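Local coordinates for protein citrate synthase (Thermotoga maritima, PDB 2P2W) that probably catalyses the condensation of oxaloacetate with acetyl-CoA and water to give citrate and CoA in the tricarboxylic acid cycle, at residues A[28-42]-A[165-177]. Sequence-based numbering, arbitrary orientation.
Sequences YRGIPVEELAEKSTF and LLESAFILLMEQD
Glu167 reaches across to the backbone of Phe42, its OE2 taking the amide N at 2.6 Å in a nearly straight bond (174°) on the anti side of the carboxylate, somewhat out of its plane. With CG anti to the backbone N (chi1 -179°) and a bend at chi2, the acid ends at the start of helix 42-51, where Thr41 is N-cap and its OG1 takes the N of Glu44. One residue on, Ser168 OG donates to Ala37 O at 2.8 Å, tilted out of the carbonyl plane, where the backbones come within 4.5 Å (CA to CA). Phe170 offers its ring face to the edge of Phe42 in an offset edge-to-face pair. Ile171 lays CG2 on the backbone of Ala37, 3.6 Å from its N, while CD1 runs on to Leu36 O and Thr41. Leu172 CD2 touches both Ala37 CB and Val33 CG2. Beyond them Met174, extended past CG, sets CE 3.4 Å above the centre of the Phe42 ring, a CH-pi contact with SD farther out along the normal. Tyr28 OH donates to Ile171 O at 2.8 Å, in the carbonyl plane, and accepts from Glu175 N at 3.1 Å. A phenylalanine in place of Tyr28 would probably leave both of these backbone groups without this partner. Helices 33-39 and 165-173 run roughly antiparallel, the axes of these short segments 8.3 Å apart at 152°, with an apolar middle bounded by polar bonds to backbone atoms. The chain continues to Gln176, whose NE2 is hydrogen-bonded to a bound citrate anion, probably from the crystallisation liquor, and to Asp177, bonded to Thr346 and Ser347 of the second subunit. Just before them, the buried tyrosine hydroxyl acts as donor and acceptor at once, tying Ile171 O to Glu175 N.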
ATOM      1  N   TYR A  28      -6.632  17.660 -17.049  1.00 18.97           N
ATOM      2  CA  TYR A  28      -5.787  16.506 -17.341  1.00 19.95           C
ATOM      3  C   TYR A  28      -4.847  17.014 -18.431  1.00 20.16           C
ATOM      4  O   TYR A  28      -5.290  17.317 -19.543  1.00 20.25           O
ATOM      5  CB  TYR A  28      -6.601  15.338 -17.897  1.00 18.86           C
ATOM      6  CG  TYR A  28      -7.485  14.614 -16.901  1.00 19.42           C
ATOM      7  CD1 TYR A  28      -7.503  14.966 -15.547  1.00 19.31           C
ATOM      8  CD2 TYR A  28      -8.300  13.560 -17.320  1.00 19.01           C
ATOM      9  CE1 TYR A  28      -8.320  14.277 -14.632  1.00 18.65           C
ATOM     10  CE2 TYR A  28      -9.112  12.873 -16.424  1.00 19.14           C
ATOM     11  CZ  TYR A  28      -9.118  13.235 -15.084  1.00 20.05           C
ATOM     12  OH  TYR A  28      -9.935  12.553 -14.208  1.00 19.33           O
ATOM     13  N   ARG A  29      -3.562  17.115 -18.110  1.00 21.30           N
ATOM     14  CA  ARG A  29      -2.572  17.610 -19.060  1.00 22.18           C
ATOM     15  C   ARG A  29      -3.066  18.838 -19.835  1.00 23.10           C
ATOM     16  O   ARG A  29      -2.914  18.922 -21.058  1.00 24.37           O
ATOM     17  CB  ARG A  29      -2.154  16.495 -20.030  1.00 20.23           C
ATOM     18  CG  ARG A  29      -1.324  15.388 -19.368  1.00 21.01           C
ATOM     19  CD  ARG A  29      -0.854  14.350 -20.381  1.00 21.48           C
ATOM     20  NE  ARG A  29      -0.278  13.161 -19.752  1.00 21.29           N
ATOM     21  CZ  ARG A  29       0.916  13.116 -19.165  1.00 23.63           C
ATOM     22  NH1 ARG A  29       1.680  14.199 -19.115  1.00 25.32           N
ATOM     23  NH2 ARG A  29       1.350  11.978 -18.635  1.00 22.31           N
ATOM     24  N   GLY A  30      -3.673  19.781 -19.117  1.00 22.64           N
ATOM     25  CA  GLY A  30      -4.143  21.011 -19.741  1.00 23.00           C
ATOM     26  C   GLY A  30      -5.591  21.097 -20.202  1.00 24.10           C
ATOM     27  O   GLY A  30      -6.101  22.198 -20.444  1.00 25.41           O
ATOM     28  N   ILE A  31      -6.260  19.959 -20.332  1.00 21.74           N
ATOM     29  CA  ILE A  31      -7.647  19.950 -20.781  1.00 21.90           C
ATOM     30  C   ILE A  31      -8.613  19.814 -19.606  1.00 22.39           C
ATOM     31  O   ILE A  31      -8.431  18.958 -18.734  1.00 22.68           O
ATOM     32  CB  ILE A  31      -7.903  18.788 -21.773  1.00 21.79           C
ATOM     33  CG1 ILE A  31      -6.962  18.909 -22.974  1.00 22.30           C
ATOM     34  CG2 ILE A  31      -9.355  18.807 -22.244  1.00 19.42           C
ATOM     35  CD1 ILE A  31      -7.166  17.827 -24.029  1.00 22.56           C
ATOM     36  N   PRO A  32      -9.659  20.658 -19.568  1.00 22.36           N
ATOM     37  CA  PRO A  32     -10.648  20.612 -18.486  1.00 22.66           C
ATOM     38  C   PRO A  32     -11.266  19.217 -18.413  1.00 22.04           C
ATOM     39  O   PRO A  32     -11.651  18.651 -19.435  1.00 21.68           O
ATOM     40  CB  PRO A  32     -11.668  21.672 -18.902  1.00 23.69           C
ATOM     41  CG  PRO A  32     -10.839  22.649 -19.680  1.00 24.77           C
ATOM     42  CD  PRO A  32      -9.978  21.735 -20.522  1.00 22.92           C
ATOM     43  N   VAL A  33     -11.362  18.666 -17.206  1.00 21.18           N
ATOM     44  CA  VAL A  33     -11.917  17.328 -17.028  1.00 21.54           C
ATOM     45  C   VAL A  33     -13.347  17.170 -17.561  1.00 22.83           C
ATOM     46  O   VAL A  33     -13.697  16.107 -18.081  1.00 20.76           O
ATOM     47  CB  VAL A  33     -11.878  16.903 -15.535  1.00 20.77           C
ATOM     48  CG1 VAL A  33     -12.876  17.724 -14.729  1.00 20.80           C
ATOM     49  CG2 VAL A  33     -12.160  15.408 -15.409  1.00 19.27           C
ATOM     50  N   GLU A  34     -14.173  18.208 -17.440  1.00 23.03           N
ATOM     51  CA  GLU A  34     -15.548  18.105 -17.932  1.00 25.16           C
ATOM     52  C   GLU A  34     -15.607  18.018 -19.453  1.00 24.89           C
ATOM     53  O   GLU A  34     -16.534  17.436 -20.008  1.00 24.42           O
ATOM     54  CB  GLU A  34     -16.417  19.273 -17.441  1.00 27.18           C
ATOM     55  CG  GLU A  34     -15.746  20.615 -17.449  1.00 31.66           C
ATOM     56  CD  GLU A  34     -14.942  20.854 -16.185  1.00 31.38           C
ATOM     57  OE1 GLU A  34     -15.554  21.095 -15.115  1.00 35.41           O
ATOM     58  OE2 GLU A  34     -13.704  20.789 -16.262  1.00 29.99           O
ATOM     59  N   GLU A  35     -14.625  18.596 -20.133  1.00 25.09           N
ATOM     60  CA  GLU A  35     -14.605  18.514 -21.586  1.00 25.93           C
ATOM     61  C   GLU A  35     -14.397  17.056 -21.985  1.00 24.52           C
ATOM     62  O   GLU A  35     -15.081  16.530 -22.866  1.00 23.55           O
ATOM     63  CB  GLU A  35     -13.475  19.364 -22.161  1.00 30.79           C
ATOM     64  CG  GLU A  35     -13.889  20.762 -22.536  1.00 37.08           C
ATOM     65  CD  GLU A  35     -13.465  21.108 -23.946  1.00 42.49           C
ATOM     66  OE1 GLU A  35     -12.327  21.599 -24.120  1.00 44.60           O
ATOM     67  OE2 GLU A  35     -14.267  20.878 -24.879  1.00 43.28           O
ATOM     68  N   LEU A  36     -13.446  16.404 -21.326  1.00 21.55           N
ATOM     69  CA  LEU A  36     -13.161  15.004 -21.616  1.00 20.78           C
ATOM     70  C   LEU A  36     -14.333  14.113 -21.205  1.00 19.67           C
ATOM     71  O   LEU A  36     -14.748  13.233 -21.958  1.00 20.23           O
ATOM     72  CB  LEU A  36     -11.877  14.574 -20.895  1.00 20.33           C
ATOM     73  CG  LEU A  36     -10.619  15.276 -21.416  1.00 19.31           C
ATOM     74  CD1 LEU A  36      -9.469  15.118 -20.444  1.00 19.50           C
ATOM     75  CD2 LEU A  36     -10.264  14.696 -22.780  1.00 20.89           C
ATOM     76  N   ALA A  37     -14.881  14.352 -20.017  1.00 19.21           N
ATOM     77  CA  ALA A  37     -16.000  13.547 -19.531  1.00 20.38           C
ATOM     78  C   ALA A  37     -17.188  13.594 -20.494  1.00 21.93           C
ATOM     79  O   ALA A  37     -17.930  12.622 -20.638  1.00 20.86           O
ATOM     80  CB  ALA A  37     -16.429  14.029 -18.148  1.00 20.81           C
ATOM     81  N   GLU A  38     -17.354  14.735 -21.152  1.00 23.31           N
ATOM     82  CA  GLU A  38     -18.451  14.931 -22.089  1.00 25.33           C
ATOM     83  C   GLU A  38     -18.160  14.434 -23.505  1.00 24.53           C
ATOM     84  O   GLU A  38     -18.995  13.770 -24.122  1.00 25.13           O
ATOM     85  CB  GLU A  38     -18.803  16.419 -22.145  1.00 28.28           C
ATOM     86  CG  GLU A  38     -19.910  16.773 -23.120  1.00 33.26           C
ATOM     87  CD  GLU A  38     -20.053  18.271 -23.308  1.00 36.92           C
ATOM     88  OE1 GLU A  38     -19.976  19.007 -22.302  1.00 39.64           O
ATOM     89  OE2 GLU A  38     -20.242  18.712 -24.462  1.00 40.83           O
ATOM     90  N   LYS A  39     -16.970  14.743 -24.006  1.00 23.12           N
ATOM     91  CA  LYS A  39     -16.599  14.395 -25.374  1.00 23.10           C
ATOM     92  C   LYS A  39     -15.691  13.192 -25.614  1.00 22.61           C
ATOM     93  O   LYS A  39     -15.580  12.722 -26.749  1.00 21.64           O
ATOM     94  CB  LYS A  39     -15.953  15.616 -26.034  1.00 23.28           C
ATOM     95  CG  LYS A  39     -16.801  16.878 -25.970  1.00 24.35           C
ATOM     96  CD  LYS A  39     -16.031  18.085 -26.488  1.00 27.24           C
ATOM     97  CE  LYS A  39     -16.937  19.297 -26.636  1.00 29.09           C
ATOM     98  NZ  LYS A  39     -16.150  20.564 -26.663  1.00 32.20           N
ATOM     99  N   SER A  40     -15.045  12.685 -24.570  1.00 20.65           N
ATOM    100  CA  SER A  40     -14.119  11.571 -24.752  1.00 20.38           C
ATOM    101  C   SER A  40     -14.693  10.216 -24.366  1.00 19.46           C
ATOM    102  O   SER A  40     -15.900  10.065 -24.179  1.00 19.28           O
ATOM    103  CB  SER A  40     -12.833  11.840 -23.956  1.00 19.57           C
ATOM    104  OG  SER A  40     -11.752  11.046 -24.424  1.00 21.00           O
ATOM    105  N   THR A  41     -13.805   9.233 -24.269  1.00 19.77           N
ATOM    106  CA  THR A  41     -14.158   7.866 -23.902  1.00 19.67           C
ATOM    107  C   THR A  41     -13.073   7.388 -22.943  1.00 20.37           C
ATOM    108  O   THR A  41     -12.036   8.036 -22.804  1.00 19.21           O
ATOM    109  CB  THR A  41     -14.153   6.926 -25.124  1.00 19.92           C
ATOM    110  OG1 THR A  41     -12.849   6.940 -25.719  1.00 20.36           O
ATOM    111  CG2 THR A  41     -15.182   7.369 -26.153  1.00 21.30           C
ATOM    112  N   PHE A  42     -13.306   6.253 -22.293  1.00 20.68           N
ATOM    113  CA  PHE A  42     -12.327   5.717 -21.355  1.00 20.06           C
ATOM    114  C   PHE A  42     -10.971   5.538 -22.033  1.00 20.46           C
ATOM    115  O   PHE A  42      -9.960   6.050 -21.555  1.00 20.06           O
ATOM    116  CB  PHE A  42     -12.798   4.368 -20.805  1.00 19.69           C
ATOM    117  CG  PHE A  42     -12.024   3.895 -19.601  1.00 20.16           C
ATOM    118  CD1 PHE A  42     -10.745   3.362 -19.742  1.00 18.88           C
ATOM    119  CD2 PHE A  42     -12.583   3.968 -18.326  1.00 19.43           C
ATOM    120  CE1 PHE A  42     -10.032   2.903 -18.630  1.00 20.34           C
ATOM    121  CE2 PHE A  42     -11.881   3.513 -17.204  1.00 19.10           C
ATOM    122  CZ  PHE A  42     -10.604   2.979 -17.354  1.00 19.55           C
ATOM    123  N   LEU A 165     -23.284   7.308 -19.252  1.00 20.95           N
ATOM    124  CA  LEU A 165     -23.202   8.006 -17.974  1.00 19.78           C
ATOM    125  C   LEU A 165     -22.065   7.408 -17.141  1.00 20.59           C
ATOM    126  O   LEU A 165     -21.299   8.133 -16.502  1.00 19.53           O
ATOM    127  CB  LEU A 165     -24.534   7.889 -17.225  1.00 21.80           C
ATOM    128  CG  LEU A 165     -25.784   8.269 -18.033  1.00 24.05           C
ATOM    129  CD1 LEU A 165     -27.013   8.194 -17.133  1.00 24.42           C
ATOM    130  CD2 LEU A 165     -25.625   9.665 -18.626  1.00 23.06           C
ATOM    131  N   LEU A 166     -21.959   6.083 -17.152  1.00 19.03           N
ATOM    132  CA  LEU A 166     -20.903   5.398 -16.413  1.00 20.00           C
ATOM    133  C   LEU A 166     -19.536   5.777 -16.976  1.00 19.98           C
ATOM    134  O   LEU A 166     -18.587   5.990 -16.224  1.00 21.16           O
ATOM    135  CB  LEU A 166     -21.087   3.877 -16.493  1.00 19.19           C
ATOM    136  CG  LEU A 166     -19.987   3.034 -15.834  1.00 20.54           C
ATOM    137  CD1 LEU A 166     -19.855   3.420 -14.371  1.00 20.41           C
ATOM    138  CD2 LEU A 166     -20.311   1.551 -15.965  1.00 19.93           C
ATOM    139  N   GLU A 167     -19.439   5.869 -18.300  1.00 19.53           N
ATOM    140  CA  GLU A 167     -18.175   6.227 -18.935  1.00 19.16           C
ATOM    141  C   GLU A 167     -17.741   7.642 -18.528  1.00 19.03           C
ATOM    142  O   GLU A 167     -16.568   7.875 -18.222  1.00 17.26           O
ATOM    143  CB  GLU A 167     -18.303   6.115 -20.460  1.00 20.42           C
ATOM    144  CG  GLU A 167     -17.027   6.436 -21.224  1.00 21.23           C
ATOM    145  CD  GLU A 167     -16.807   5.493 -22.397  1.00 25.45           C
ATOM    146  OE1 GLU A 167     -17.788   5.181 -23.106  1.00 25.36           O
ATOM    147  OE2 GLU A 167     -15.653   5.070 -22.616  1.00 22.59           O
ATOM    148  N   SER A 168     -18.682   8.585 -18.525  1.00 17.57           N
ATOM    149  CA  SER A 168     -18.360   9.954 -18.121  1.00 18.23           C
ATOM    150  C   SER A 168     -17.849   9.938 -16.680  1.00 18.52           C
ATOM    151  O   SER A 168     -16.890  10.632 -16.344  1.00 18.93           O
ATOM    152  CB  SER A 168     -19.597  10.858 -18.210  1.00 19.71           C
ATOM    153  OG  SER A 168     -19.969  11.097 -19.555  1.00 20.05           O
ATOM    154  N   ALA A 169     -18.494   9.137 -15.835  1.00 18.10           N
ATOM    155  CA  ALA A 169     -18.098   9.030 -14.432  1.00 17.90           C
ATOM    156  C   ALA A 169     -16.669   8.516 -14.295  1.00 18.10           C
ATOM    157  O   ALA A 169     -15.881   9.051 -13.509  1.00 18.48           O
ATOM    158  CB  ALA A 169     -19.059   8.111 -13.683  1.00 17.29           C
ATOM    159  N   PHE A 170     -16.328   7.472 -15.047  1.00 17.37           N
ATOM    160  CA  PHE A 170     -14.972   6.934 -14.975  1.00 17.29           C
ATOM    161  C   PHE A 170     -13.951   8.006 -15.354  1.00 18.32           C
ATOM    162  O   PHE A 170     -12.948   8.198 -14.664  1.00 18.83           O
ATOM    163  CB  PHE A 170     -14.802   5.735 -15.909  1.00 17.59           C
ATOM    164  CG  PHE A 170     -15.397   4.458 -15.385  1.00 17.88           C
ATOM    165  CD1 PHE A 170     -15.358   4.154 -14.027  1.00 17.97           C
ATOM    166  CD2 PHE A 170     -15.930   3.520 -16.268  1.00 18.20           C
ATOM    167  CE1 PHE A 170     -15.838   2.934 -13.555  1.00 18.96           C
ATOM    168  CE2 PHE A 170     -16.412   2.299 -15.809  1.00 19.29           C
ATOM    169  CZ  PHE A 170     -16.365   2.003 -14.448  1.00 19.76           C
ATOM    170  N   ILE A 171     -14.210   8.701 -16.456  1.00 17.61           N
ATOM    171  CA  ILE A 171     -13.311   9.746 -16.921  1.00 18.18           C
ATOM    172  C   ILE A 171     -13.085  10.798 -15.831  1.00 18.21           C
ATOM    173  O   ILE A 171     -11.954  11.217 -15.589  1.00 19.29           O
ATOM    174  CB  ILE A 171     -13.870  10.417 -18.203  1.00 19.40           C
ATOM    175  CG1 ILE A 171     -13.939   9.384 -19.332  1.00 19.95           C
ATOM    176  CG2 ILE A 171     -12.998  11.599 -18.607  1.00 17.63           C
ATOM    177  CD1 ILE A 171     -14.619   9.884 -20.594  1.00 21.22           C
ATOM    178  N   LEU A 172     -14.158  11.209 -15.164  1.00 17.85           N
ATOM    179  CA  LEU A 172     -14.054  12.204 -14.096  1.00 17.46           C
ATOM    180  C   LEU A 172     -13.208  11.717 -12.912  1.00 17.76           C
ATOM    181  O   LEU A 172     -12.607  12.522 -12.201  1.00 16.65           O
ATOM    182  CB  LEU A 172     -15.446  12.569 -13.573  1.00 17.53           C
ATOM    183  CG  LEU A 172     -16.374  13.363 -14.490  1.00 17.35           C
ATOM    184  CD1 LEU A 172     -17.758  13.471 -13.855  1.00 17.51           C
ATOM    185  CD2 LEU A 172     -15.783  14.741 -14.725  1.00 17.08           C
ATOM    186  N   LEU A 173     -13.163  10.403 -12.715  1.00 15.51           N
ATOM    187  CA  LEU A 173     -12.434   9.808 -11.597  1.00 15.86           C
ATOM    188  C   LEU A 173     -11.043   9.253 -11.912  1.00 16.18           C
ATOM    189  O   LEU A 173     -10.368   8.748 -11.022  1.00 18.16           O
ATOM    190  CB  LEU A 173     -13.274   8.676 -10.991  1.00 15.44           C
ATOM    191  CG  LEU A 173     -14.641   9.036 -10.408  1.00 17.81           C
ATOM    192  CD1 LEU A 173     -15.481   7.770 -10.234  1.00 15.85           C
ATOM    193  CD2 LEU A 173     -14.452   9.746  -9.073  1.00 16.91           C
ATOM    194  N   MET A 174     -10.605   9.341 -13.160  1.00 16.87           N
ATOM    195  CA  MET A 174      -9.306   8.786 -13.514  1.00 18.04           C
ATOM    196  C   MET A 174      -8.092   9.384 -12.825  1.00 19.28           C
ATOM    197  O   MET A 174      -7.135   8.669 -12.527  1.00 19.41           O
ATOM    198  CB  MET A 174      -9.067   8.887 -15.019  1.00 18.75           C
ATOM    199  CG  MET A 174      -9.777   7.852 -15.846  1.00 20.21           C
ATOM    200  SD  MET A 174      -9.245   7.970 -17.560  1.00 20.88           S
ATOM    201  CE  MET A 174     -10.293   6.733 -18.304  1.00 19.84           C
ATOM    202  N   GLU A 175      -8.123  10.682 -12.553  1.00 19.05           N
ATOM    203  CA  GLU A 175      -6.943  11.319 -11.987  1.00 19.66           C
ATOM    204  C   GLU A 175      -7.171  12.608 -11.206  1.00 20.14           C
ATOM    205  O   GLU A 175      -8.041  13.404 -11.556  1.00 20.08           O
ATOM    206  CB  GLU A 175      -5.981  11.601 -13.149  1.00 20.25           C
ATOM    207  CG  GLU A 175      -5.035  12.766 -12.947  1.00 20.31           C
ATOM    208  CD  GLU A 175      -3.913  12.437 -11.996  1.00 20.68           C
ATOM    209  OE1 GLU A 175      -3.656  11.233 -11.791  1.00 18.50           O
ATOM    210  OE2 GLU A 175      -3.286  13.383 -11.465  1.00 19.35           O
ATOM    211  N   GLN A 176      -6.388  12.805 -10.143  1.00 19.84           N
ATOM    212  CA  GLN A 176      -6.467  14.045  -9.373  1.00 19.94           C
ATOM    213  C   GLN A 176      -5.282  14.346  -8.459  1.00 20.04           C
ATOM    214  O   GLN A 176      -5.398  14.344  -7.231  1.00 19.79           O
ATOM    215  CB  GLN A 176      -7.762  14.148  -8.560  1.00 19.61           C
ATOM    216  CG  GLN A 176      -7.903  15.558  -7.963  1.00 20.61           C
ATOM    217  CD  GLN A 176      -9.327  15.940  -7.621  1.00 20.60           C
ATOM    218  OE1 GLN A 176     -10.079  16.420  -8.470  1.00 18.41           O
ATOM    219  NE2 GLN A 176      -9.704  15.729  -6.365  1.00 19.53           N
ATOM    220  N   ASP A 177      -4.137  14.605  -9.079  1.00 20.15           N
ATOM    221  CA  ASP A 177      -2.932  14.979  -8.351  1.00 20.75           C
ATOM    222  C   ASP A 177      -2.493  13.964  -7.290  1.00 20.23           C
ATOM    223  O   ASP A 177      -2.688  12.756  -7.449  1.00 18.04           O
ATOM    224  CB  ASP A 177      -3.154  16.364  -7.725  1.00 23.73           C
ATOM    225  CG  ASP A 177      -1.858  17.091  -7.415  1.00 27.61           C
ATOM    226  OD1 ASP A 177      -0.974  17.143  -8.295  1.00 28.72           O
ATOM    227  OD2 ASP A 177      -1.735  17.620  -6.290  1.00 31.13           O
TER